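Fat acid-binding protein (Eubacterium ventriosum, PDB 3NYI) probably serves as a lipid-binding protein of the DegV family, here holding a molecule of stearic acid. Local coordinates at residues M4-C13 with H23-S31; K233-G243 with D261-I272. All coordinates share one frame; numbering follows the deposited sequence.

Contact 1 of 2, residues M4-C13 with H23-S31; sequences MYKIVSDSAC and HDVTIVPLS
D24 and K6 form a salt bridge at the start of the pairing: K6 NZ lies 2.9 Å from D24 OD2 and meets its syn lone pair. The lysine chain gets there through a bend at chi2 (-69°), and water 2 links the same NZ to D24 OD1, so each carboxylate oxygen has a partner. A methionine in place of K6 would probably leave the D24 carboxylate without its countercharge and the bridging water without its N-H donor. D24 also closes helix 17-23 in a Schellman motif, and its carbonyl oxygen takes protons from water 1, which accepts from I7 N, and water 3, which also donates to I7 O. I7 thus stands where water gives way to direct pairing, T26 N reaching I7 O at 3.0 Å. From here strands 6-10 and 25-28 run parallel, joined through helix 17-23 in a beta-alpha-beta unit, with V28 N to S9 O at 2.7 Å. On one face I7 CG2 meets V25 CG2 at 4.1 Å, and I7 also packs on helix 128-143; on the other V8 CG1 touches V28 CG2 at 3.7 Å, and V28 meets Y73 of helix 70-81. Beyond the strand, S11 OG, held between its backbone N and carbonyl carbon (chi1 58°), accepts L30 N at 2.9 Å in a nearly straight bond (170°), and D42 is its second partner. S11 CB packs on I27 CG2 at 3.6 Å, while I27 CD1 lies against C13 SG. L30 CD1 rests on D10 CB at 3.6 Å, and the leucine also touches the bound stearic acid.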
loop_
_atom_site.group_PDB
_atom_site.type_symbol
_atom_site.label_atom_id
_atom_site.label_comp_id
_atom_site.label_asym_id
_atom_site.label_seq_id
_atom_site.Cartn_x
_atom_site.Cartn_y
_atom_site.Cartn_z
HETATM N N MSE A 4 -24.920 -1.145 5.648
HETATM C CA MSE A 4 -23.737 -0.313 5.849
HETATM C C MSE A 4 -22.588 -1.125 6.430
HETATM O O MSE A 4 -22.705 -1.717 7.504
HETATM C CB MSE A 4 -24.043 0.873 6.768
HETATM C CG MSE A 4 -22.880 1.843 6.946
HETATM SE SE MSE A 4 -23.253 3.296 8.208
HETATM C CE MSE A 4 -21.530 4.208 8.125
ATOM N N TYR A 5 -21.473 -1.140 5.713
ATOM C CA TYR A 5 -20.293 -1.864 6.159
ATOM C C TYR A 5 -19.296 -0.926 6.807
ATOM O O TYR A 5 -19.179 0.248 6.431
ATOM C CB TYR A 5 -19.634 -2.612 4.996
ATOM C CG TYR A 5 -20.357 -3.882 4.638
ATOM C CD1 TYR A 5 -21.470 -3.860 3.801
ATOM C CD2 TYR A 5 -19.949 -5.102 5.160
ATOM C CE1 TYR A 5 -22.147 -5.025 3.486
ATOM C CE2 TYR A 5 -20.618 -6.271 4.849
ATOM C CZ TYR A 5 -21.712 -6.227 4.013
ATOM O OH TYR A 5 -22.375 -7.393 3.710
ATOM N N LYS A 6 -18.584 -1.449 7.796
ATOM C CA LYS A 6 -17.467 -0.724 8.346
ATOM C C LYS A 6 -16.186 -1.267 7.714
ATOM O O LYS A 6 -15.768 -2.397 7.997
ATOM C CB LYS A 6 -17.437 -0.862 9.863
ATOM C CG LYS A 6 -18.518 -0.060 10.555
ATOM C CD LYS A 6 -18.272 1.436 10.440
ATOM C CE LYS A 6 -19.338 2.215 11.212
ATOM N NZ LYS A 6 -18.979 3.645 11.412
ATOM N N ILE A 7 -15.596 -0.468 6.828
ATOM C CA ILE A 7 -14.349 -0.834 6.154
ATOM C C ILE A 7 -13.147 -0.537 7.056
ATOM O O ILE A 7 -13.031 0.555 7.611
ATOM C CB ILE A 7 -14.231 -0.108 4.807
ATOM C CG1 ILE A 7 -15.397 -0.527 3.904
ATOM C CG2 ILE A 7 -12.881 -0.396 4.146
ATOM C CD1 ILE A 7 -15.513 0.253 2.609
ATOM N N VAL A 8 -12.275 -1.531 7.223
ATOM C CA VAL A 8 -11.073 -1.388 8.033
ATOM C C VAL A 8 -9.841 -1.759 7.190
ATOM O O VAL A 8 -9.919 -2.610 6.304
ATOM C CB VAL A 8 -11.142 -2.295 9.292
ATOM C CG1 VAL A 8 -9.914 -2.089 10.210
ATOM C CG2 VAL A 8 -12.457 -2.047 10.060
ATOM N N SER A 9 -8.721 -1.091 7.437
ATOM C CA SER A 9 -7.454 -1.475 6.802
ATOM C C SER A 9 -6.333 -1.278 7.797
ATOM O O SER A 9 -6.484 -0.500 8.746
ATOM C CB SER A 9 -7.189 -0.622 5.557
ATOM O OG SER A 9 -5.945 -0.968 4.943
ATOM N N ASP A 10 -5.221 -1.992 7.605
ATOM C CA ASP A 10 -4.017 -1.697 8.363
ATOM C C ASP A 10 -3.383 -0.460 7.751
ATOM O O ASP A 10 -3.741 -0.046 6.638
ATOM C CB ASP A 10 -3.056 -2.903 8.447
ATOM C CG ASP A 10 -2.475 -3.314 7.089
ATOM O OD1 ASP A 10 -2.399 -2.457 6.195
ATOM O OD2 ASP A 10 -2.072 -4.496 6.936
ATOM N N SER A 11 -2.458 0.151 8.474
ATOM C CA SER A 11 -1.952 1.462 8.066
ATOM C C SER A 11 -1.040 1.437 6.840
ATOM O O SER A 11 -0.564 2.485 6.403
ATOM C CB SER A 11 -1.247 2.170 9.232
ATOM O OG SER A 11 -0.188 1.371 9.723
ATOM N N ALA A 12 -0.803 0.256 6.274
ATOM C CA ALA A 12 0.060 0.169 5.095
ATOM C C ALA A 12 -0.591 0.789 3.864
ATOM O O ALA A 12 0.101 1.065 2.887
ATOM C CB ALA A 12 0.466 -1.296 4.796
ATOM N N CYS A 13 -1.907 1.006 3.906
ATOM C CA CYS A 13 -2.636 1.510 2.719
ATOM C C CYS A 13 -2.336 2.990 2.421
ATOM O O CYS A 13 -2.506 3.455 1.293
ATOM C CB CYS A 13 -4.148 1.300 2.889
ATOM S SG CYS A 13 -4.921 2.410 4.136
ATOM N N HIS A 23 -14.942 8.680 3.613
ATOM C CA HIS A 23 -15.505 7.371 3.295
ATOM C C HIS A 23 -15.642 6.422 4.489
ATOM O O HIS A 23 -15.916 5.235 4.311
ATOM C CB HIS A 23 -14.678 6.698 2.204
ATOM C CG HIS A 23 -14.632 7.471 0.921
ATOM N ND1 HIS A 23 -15.713 7.571 0.079
ATOM C CD2 HIS A 23 -13.625 8.163 0.338
ATOM C CE1 HIS A 23 -15.381 8.300 -0.976
ATOM N NE2 HIS A 23 -14.119 8.666 -0.844
ATOM N N ASP A 24 -15.443 6.945 5.695
ATOM C CA ASP A 24 -15.611 6.174 6.922
ATOM C C ASP A 24 -14.747 4.899 6.964
ATOM O O ASP A 24 -15.250 3.809 7.239
ATOM C CB ASP A 24 -17.089 5.824 7.132
ATOM C CG ASP A 24 -17.380 5.347 8.539
ATOM O OD1 ASP A 24 -16.637 5.749 9.460
ATOM O OD2 ASP A 24 -18.348 4.575 8.724
ATOM N N VAL A 25 -13.456 5.045 6.683
ATOM C CA VAL A 25 -12.516 3.925 6.753
ATOM C C VAL A 25 -11.708 4.028 8.043
ATOM O O VAL A 25 -11.202 5.095 8.386
ATOM C CB VAL A 25 -11.573 3.897 5.532
ATOM C CG1 VAL A 25 -10.475 2.832 5.702
ATOM C CG2 VAL A 25 -12.378 3.673 4.241
ATOM N N THR A 26 -11.605 2.915 8.756
ATOM C CA THR A 26 -10.904 2.864 10.031
ATOM C C THR A 26 -9.548 2.194 9.827
ATOM O O THR A 26 -9.454 1.176 9.140
ATOM C CB THR A 26 -11.725 2.073 11.048
ATOM O OG1 THR A 26 -13.026 2.672 11.158
ATOM C CG2 THR A 26 -11.033 2.047 12.427
ATOM N N ILE A 27 -8.503 2.777 10.406
ATOM C CA ILE A 27 -7.148 2.245 10.258
ATOM C C ILE A 27 -6.641 1.547 11.510
ATOM O O ILE A 27 -6.763 2.072 12.618
ATOM C CB ILE A 27 -6.156 3.343 9.859
ATOM C CG1 ILE A 27 -6.542 3.915 8.493
ATOM C CG2 ILE A 27 -4.720 2.791 9.826
ATOM C CD1 ILE A 27 -6.595 2.853 7.376
ATOM N N VAL A 28 -6.092 0.345 11.330
ATOM C CA VAL A 28 -5.364 -0.347 12.400
ATOM C C VAL A 28 -3.867 -0.186 12.136
ATOM O O VAL A 28 -3.337 -0.680 11.129
ATOM C CB VAL A 28 -5.743 -1.838 12.475
ATOM C CG1 VAL A 28 -4.912 -2.582 13.564
ATOM C CG2 VAL A 28 -7.230 -1.985 12.737
ATOM N N PRO A 29 -3.173 0.521 13.033
ATOM C CA PRO A 29 -1.768 0.885 12.784
ATOM C C PRO A 29 -0.743 -0.241 12.945
ATOM O O PRO A 29 -0.818 -1.047 13.887
ATOM C CB PRO A 29 -1.481 1.959 13.843
ATOM C CG PRO A 29 -2.607 1.923 14.816
ATOM C CD PRO A 29 -3.683 1.014 14.327
ATOM N N LEU A 30 0.240 -0.266 12.047
ATOM C CA LEU A 30 1.477 -0.996 12.317
ATOM C C LEU A 30 2.342 -0.123 13.224
ATOM O O LEU A 30 1.986 1.025 13.494
ATOM C CB LEU A 30 2.200 -1.360 11.013
ATOM C CG LEU A 30 1.653 -2.655 10.394
ATOM C CD1 LEU A 30 0.338 -2.426 9.613
ATOM C CD2 LEU A 30 2.697 -3.321 9.490
ATOM N N SER A 31 3.465 -0.656 13.698
ATOM C CA SER A 31 4.373 0.134 14.529
ATOM C C SER A 31 5.764 0.205 13.920
ATOM O O SER A 31 6.148 -0.636 13.095
ATOM C CB SER A 31 4.443 -0.426 15.960
ATOM O OG SER A 31 3.163 -0.327 16.570
HETATM O O HOH W 1 -16.706 1.913 5.930
HETATM O O HOH W 2 -16.374 4.357 12.138
HETATM O O HOH W 3 -14.659 2.070 9.136
#

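Contact 2 of 2, residues K233-G243 with D261-I272; sequences KDNFIVSVGYG and DVKLDSETNVAI. With STE (stearic acid), chain C.
A beta-alpha-beta unit made of strand 236-242, helix 246-260 and the short edge strand 270-271 closes here, its two strands parallel. The parallel strand pairing lies at the far end: V240 O takes V270 N, V270 O takes Y242 N, and I272 N reaches Y242 O at 2.8 Å. Just before it, the side chain of N269 stands in for a backbone carbonyl, OD1 receiving V240 N at 2.9 Å; the bond is almost straight (169°), though the donor lies above the amide plane. Y242 folds back over the edge strand, CG lodged between its backbone N and carbonyl carbon (chi1 55°). That turn sets A271 CA over one ring face in a CH-pi contact, 4.0 Å from the centroid of the Y242 ring and 20° off its normal, with V270 O over the same face. Farther back, a separate backbone bond runs from D265 N to V238 O, and S239 OG bonds to D265 O at 2.8 Å, in the carbonyl plane on a lone pair; T268 N shares this acceptor. D265 CB meets I237 CG2 at 3.6 Å, the side chains at about a right angle, while its carboxylate pairs with R140. L264 spreads its methyls along the strand, CD2 against V238 CG1 at 3.8 Å and CD1 against V240 CG2. At the opening end, K233 NZ bonds to D261 O at 3.0 Å, its chain lying closely on V262 CG1. Stearic acid ends at the paired tip: I272 CD1 lies 3.6 Å from C17 of the ligand, and G241 CA faces C18 with no side chain between. Such a strand end against a buried acyl tail is consistent with the fatty-acid-binding site of DegV-family proteins.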
loop_
_atom_site.group_PDB
_atom_site.type_symbol
_atom_site.label_atom_id
_atom_site.label_comp_id
_atom_site.label_asym_id
_atom_site.label_seq_id
_atom_site.Cartn_x
_atom_site.Cartn_y
_atom_site.Cartn_z
ATOM N N LYS A 233 -5.679 1.181 -21.397
ATOM C CA LYS A 233 -5.440 2.247 -20.446
ATOM C C LYS A 233 -6.732 2.904 -19.934
ATOM O O LYS A 233 -6.806 3.310 -18.770
ATOM C CB LYS A 233 -4.533 3.276 -21.102
ATOM C CG LYS A 233 -4.226 4.475 -20.265
ATOM C CD LYS A 233 -3.223 5.365 -20.994
ATOM C CE LYS A 233 -3.800 5.911 -22.292
ATOM N NZ LYS A 233 -4.806 6.981 -22.056
ATOM N N ASP A 234 -7.742 2.988 -20.800
ATOM C CA ASP A 234 -8.996 3.654 -20.448
ATOM C C ASP A 234 -9.711 2.920 -19.324
ATOM O O ASP A 234 -10.576 3.488 -18.658
ATOM C CB ASP A 234 -9.939 3.707 -21.649
ATOM C CG ASP A 234 -9.429 4.597 -22.768
ATOM O OD1 ASP A 234 -8.684 5.560 -22.481
ATOM O OD2 ASP A 234 -9.794 4.329 -23.935
ATOM N N ASN A 235 -9.371 1.651 -19.128
ATOM C CA ASN A 235 -10.075 0.842 -18.148
ATOM C C ASN A 235 -9.422 0.823 -16.769
ATOM O O ASN A 235 -9.857 0.071 -15.910
ATOM C CB ASN A 235 -10.303 -0.574 -18.673
ATOM C CG ASN A 235 -11.297 -0.609 -19.844
ATOM O OD1 ASN A 235 -12.100 0.318 -20.039
ATOM N ND2 ASN A 235 -11.249 -1.677 -20.620
ATOM N N PHE A 236 -8.405 1.659 -16.574
ATOM C CA PHE A 236 -7.659 1.704 -15.296
ATOM C C PHE A 236 -7.765 3.035 -14.555
ATOM O O PHE A 236 -7.920 4.090 -15.172
ATOM C CB PHE A 236 -6.171 1.404 -15.531
ATOM C CG PHE A 236 -5.888 -0.035 -15.812
ATOM C CD1 PHE A 236 -5.395 -0.862 -14.821
ATOM C CD2 PHE A 236 -6.132 -0.566 -17.079
ATOM C CE1 PHE A 236 -5.149 -2.214 -15.077
ATOM C CE2 PHE A 236 -5.873 -1.909 -17.346
ATOM C CZ PHE A 236 -5.399 -2.731 -16.350
ATOM N N ILE A 237 -7.694 2.957 -13.229
ATOM C CA ILE A 237 -7.478 4.106 -12.353
ATOM C C ILE A 237 -5.977 4.235 -12.106
ATOM O O ILE A 237 -5.300 3.239 -11.920
ATOM C CB ILE A 237 -8.153 3.859 -10.982
ATOM C CG1 ILE A 237 -9.670 3.759 -11.153
ATOM C CG2 ILE A 237 -7.773 4.956 -9.978
ATOM C CD1 ILE A 237 -10.301 5.016 -11.754
ATOM N N VAL A 238 -5.446 5.452 -12.102
ATOM C CA VAL A 238 -4.014 5.635 -11.898
ATOM C C VAL A 238 -3.758 6.660 -10.780
ATOM O O VAL A 238 -4.368 7.734 -10.768
ATOM C CB VAL A 238 -3.326 6.084 -13.199
ATOM C CG1 VAL A 238 -1.833 6.183 -13.010
ATOM C CG2 VAL A 238 -3.656 5.121 -14.334
ATOM N N SER A 239 -2.902 6.308 -9.821
ATOM C CA SER A 239 -2.521 7.242 -8.748
ATOM C C SER A 239 -1.025 7.181 -8.493
ATOM O O SER A 239 -0.367 6.202 -8.863
ATOM C CB SER A 239 -3.267 6.953 -7.443
ATOM O OG SER A 239 -4.661 7.180 -7.585
ATOM N N VAL A 240 -0.496 8.220 -7.849
ATOM C CA VAL A 240 0.942 8.331 -7.599
ATOM C C VAL A 240 1.262 8.250 -6.099
ATOM O O VAL A 240 0.467 8.694 -5.260
ATOM C CB VAL A 240 1.517 9.659 -8.191
ATOM C CG1 VAL A 240 2.850 10.008 -7.564
ATOM C CG2 VAL A 240 1.642 9.566 -9.727
ATOM N N GLY A 241 2.421 7.674 -5.773
ATOM C CA GLY A 241 2.959 7.708 -4.412
ATOM C C GLY A 241 4.334 8.368 -4.383
ATOM O O GLY A 241 5.160 8.156 -5.280
ATOM N N TYR A 242 4.588 9.168 -3.353
ATOM C CA TYR A 242 5.862 9.867 -3.231
ATOM C C TYR A 242 6.421 9.741 -1.818
ATOM O O TYR A 242 5.682 9.482 -0.867
ATOM C CB TYR A 242 5.714 11.347 -3.597
ATOM C CG TYR A 242 4.651 12.064 -2.800
ATOM C CD1 TYR A 242 4.936 12.607 -1.551
ATOM C CD2 TYR A 242 3.357 12.184 -3.289
ATOM C CE1 TYR A 242 3.966 13.257 -0.816
ATOM C CE2 TYR A 242 2.376 12.830 -2.560
ATOM C CZ TYR A 242 2.685 13.363 -1.325
ATOM O OH TYR A 242 1.711 14.009 -0.599
ATOM N N GLY A 243 7.729 9.929 -1.698
ATOM C CA GLY A 243 8.418 9.743 -0.437
ATOM C C GLY A 243 8.715 11.068 0.234
ATOM O O GLY A 243 7.813 11.878 0.461
ATOM N N ASP A 261 -0.852 10.016 -20.805
ATOM C CA ASP A 261 -2.073 10.642 -21.310
ATOM C C ASP A 261 -3.277 10.209 -20.474
ATOM O O ASP A 261 -4.278 9.711 -20.996
ATOM C CB ASP A 261 -2.300 10.300 -22.786
ATOM C CG ASP A 261 -3.431 11.107 -23.399
ATOM O OD1 ASP A 261 -3.598 12.283 -23.006
ATOM O OD2 ASP A 261 -4.153 10.569 -24.265
ATOM N N VAL A 262 -3.162 10.376 -19.161
ATOM C CA VAL A 262 -4.274 10.111 -18.272
ATOM C C VAL A 262 -4.408 11.255 -17.285
ATOM O O VAL A 262 -3.533 12.113 -17.187
ATOM C CB VAL A 262 -4.071 8.804 -17.483
ATOM C CG1 VAL A 262 -3.888 7.640 -18.439
ATOM C CG2 VAL A 262 -2.861 8.929 -16.550
ATOM N N LYS A 263 -5.512 11.266 -16.559
ATOM C CA LYS A 263 -5.654 12.161 -15.427
ATOM C C LYS A 263 -5.647 11.303 -14.169
ATOM O O LYS A 263 -6.408 10.344 -14.063
ATOM C CB LYS A 263 -6.954 12.953 -15.538
ATOM C CG LYS A 263 -6.838 14.189 -16.424
ATOM C CD LYS A 263 -6.220 15.354 -15.658
ATOM C CE LYS A 263 -5.842 16.501 -16.584
ATOM N NZ LYS A 263 -4.654 16.171 -17.428
ATOM N N LEU A 264 -4.779 11.636 -13.222
ATOM C CA LEU A 264 -4.687 10.854 -11.993
ATOM C C LEU A 264 -5.982 10.897 -11.201
ATOM O O LEU A 264 -6.691 11.905 -11.208
ATOM C CB LEU A 264 -3.541 11.365 -11.117
ATOM C CG LEU A 264 -2.137 11.315 -11.726
ATOM C CD1 LEU A 264 -1.121 11.862 -10.719
ATOM C CD2 LEU A 264 -1.782 9.885 -12.142
ATOM N N ASP A 265 -6.294 9.815 -10.499
ATOM C CA ASP A 265 -7.361 9.878 -9.515
ATOM C C ASP A 265 -6.755 10.347 -8.207
ATOM O O ASP A 265 -6.129 9.573 -7.492
ATOM C CB ASP A 265 -8.066 8.535 -9.360
ATOM C CG ASP A 265 -9.284 8.421 -10.264
ATOM O OD1 ASP A 265 -10.409 8.285 -9.729
ATOM O OD2 ASP A 265 -9.118 8.496 -11.507
ATOM N N SER A 266 -6.936 11.628 -7.906
ATOM C CA SER A 266 -6.171 12.265 -6.844
ATOM C C SER A 266 -6.549 11.777 -5.454
ATOM O O SER A 266 -5.746 11.869 -4.523
ATOM C CB SER A 266 -6.294 13.790 -6.939
ATOM O OG SER A 266 -7.652 14.175 -6.926
ATOM N N GLU A 267 -7.764 11.260 -5.305
ATOM C CA GLU A 267 -8.201 10.777 -4.000
ATOM C C GLU A 267 -7.276 9.689 -3.465
ATOM O O GLU A 267 -7.077 9.573 -2.253
ATOM C CB GLU A 267 -9.636 10.244 -4.055
ATOM C CG GLU A 267 -10.706 11.272 -3.748
ATOM C CD GLU A 267 -11.994 10.626 -3.245
ATOM O OE1 GLU A 267 -12.426 10.965 -2.123
ATOM O OE2 GLU A 267 -12.564 9.772 -3.963
ATOM N N THR A 268 -6.712 8.901 -4.377
ATOM C CA THR A 268 -5.871 7.762 -3.991
ATOM C C THR A 268 -4.379 7.956 -4.255
ATOM O O THR A 268 -3.604 7.007 -4.169
ATOM C CB THR A 268 -6.362 6.443 -4.620
ATOM O OG1 THR A 268 -6.740 6.666 -5.989
ATOM C CG2 THR A 268 -7.581 5.915 -3.839
ATOM N N ASN A 269 -3.973 9.179 -4.577
ATOM C CA ASN A 269 -2.562 9.526 -4.509
ATOM C C ASN A 269 -2.163 9.359 -3.043
ATOM O O ASN A 269 -2.973 9.605 -2.161
ATOM C CB ASN A 269 -2.329 10.988 -4.918
ATOM C CG ASN A 269 -2.450 11.202 -6.416
ATOM O OD1 ASN A 269 -2.476 10.240 -7.186
ATOM N ND2 ASN A 269 -2.521 12.468 -6.836
ATOM N N VAL A 270 -0.938 8.938 -2.775
ATOM C CA VAL A 270 -0.531 8.775 -1.378
ATOM C C VAL A 270 0.833 9.362 -1.080
ATOM O O VAL A 270 1.737 9.335 -1.916
ATOM C CB VAL A 270 -0.521 7.295 -0.954
ATOM C CG1 VAL A 270 -1.937 6.718 -0.983
ATOM C CG2 VAL A 270 0.451 6.478 -1.834
ATOM N N ALA A 271 0.977 9.892 0.130
ATOM C CA ALA A 271 2.291 10.137 0.682
ATOM C C ALA A 271 2.703 8.788 1.259
ATOM O O ALA A 271 2.125 8.323 2.246
ATOM C CB ALA A 271 2.221 11.195 1.780
ATOM N N ILE A 272 3.673 8.144 0.625
ATOM C CA ILE A 272 4.024 6.772 0.988
ATOM C C ILE A 272 4.335 6.729 2.483
ATOM O O ILE A 272 5.086 7.567 2.998
ATOM C CB ILE A 272 5.190 6.279 0.157
ATOM C CG1 ILE A 272 4.768 6.228 -1.323
ATOM C CG2 ILE A 272 5.649 4.903 0.628
ATOM C CD1 ILE A 272 5.938 6.051 -2.259
HETATM C C1 STE C . 5.661 -5.826 9.323
HETATM O O1 STE C . 4.949 -6.772 9.466
HETATM O O2 STE C . 6.619 -5.701 10.029
HETATM C C2 STE C . 5.473 -4.908 8.094
HETATM C C3 STE C . 6.478 -5.281 6.975
HETATM C C4 STE C . 6.355 -4.284 5.797
HETATM C C5 STE C . 7.159 -4.768 4.569
HETATM C C6 STE C . 7.063 -3.725 3.432
HETATM C C7 STE C . 7.943 -4.132 2.222
HETATM C C8 STE C . 7.677 -3.133 1.067
HETATM C C9 STE C . 8.543 -3.464 -0.170
HETATM C C10 STE C . 8.300 -2.380 -1.255
HETATM C C11 STE C . 6.954 -2.657 -1.927
HETATM C C12 STE C . 5.995 -1.446 -2.016
HETATM C C13 STE C . 6.679 -0.069 -1.981
HETATM C C14 STE C . 6.039 0.771 -3.119
HETATM C C15 STE C . 6.343 2.276 -2.941
HETATM C C16 STE C . 6.016 3.005 -4.268
HETATM C C17 STE C . 4.526 3.406 -4.289
HETATM C C18 STE C . 4.209 4.286 -5.521
HETATM O O HOH W 4 -7.043 7.675 -12.846
#

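How the contacts relate
From the N terminus, contact 1 forms first: strand 6-10 runs out, helix 17-23 returns, and pairing with strand 25-33 closes a short loop within the first sheet. The chain then completes the first sheet and lays down strands 163-167, 194-200 and 203-210 of the second before contact 2 opens. Strand 236-242, helix 246-260 and strand 270-271 close a second, longer loop at the edge of that sheet, so the two contacts follow in series and neither nest nor cross. Their centres lie about 20 Å apart, yet H23 NE2 and E267 OE1 come within 3.1 Å in a probable hydrogen bond, and C13 packs on V270. The bound stearic acid reaches both contacts.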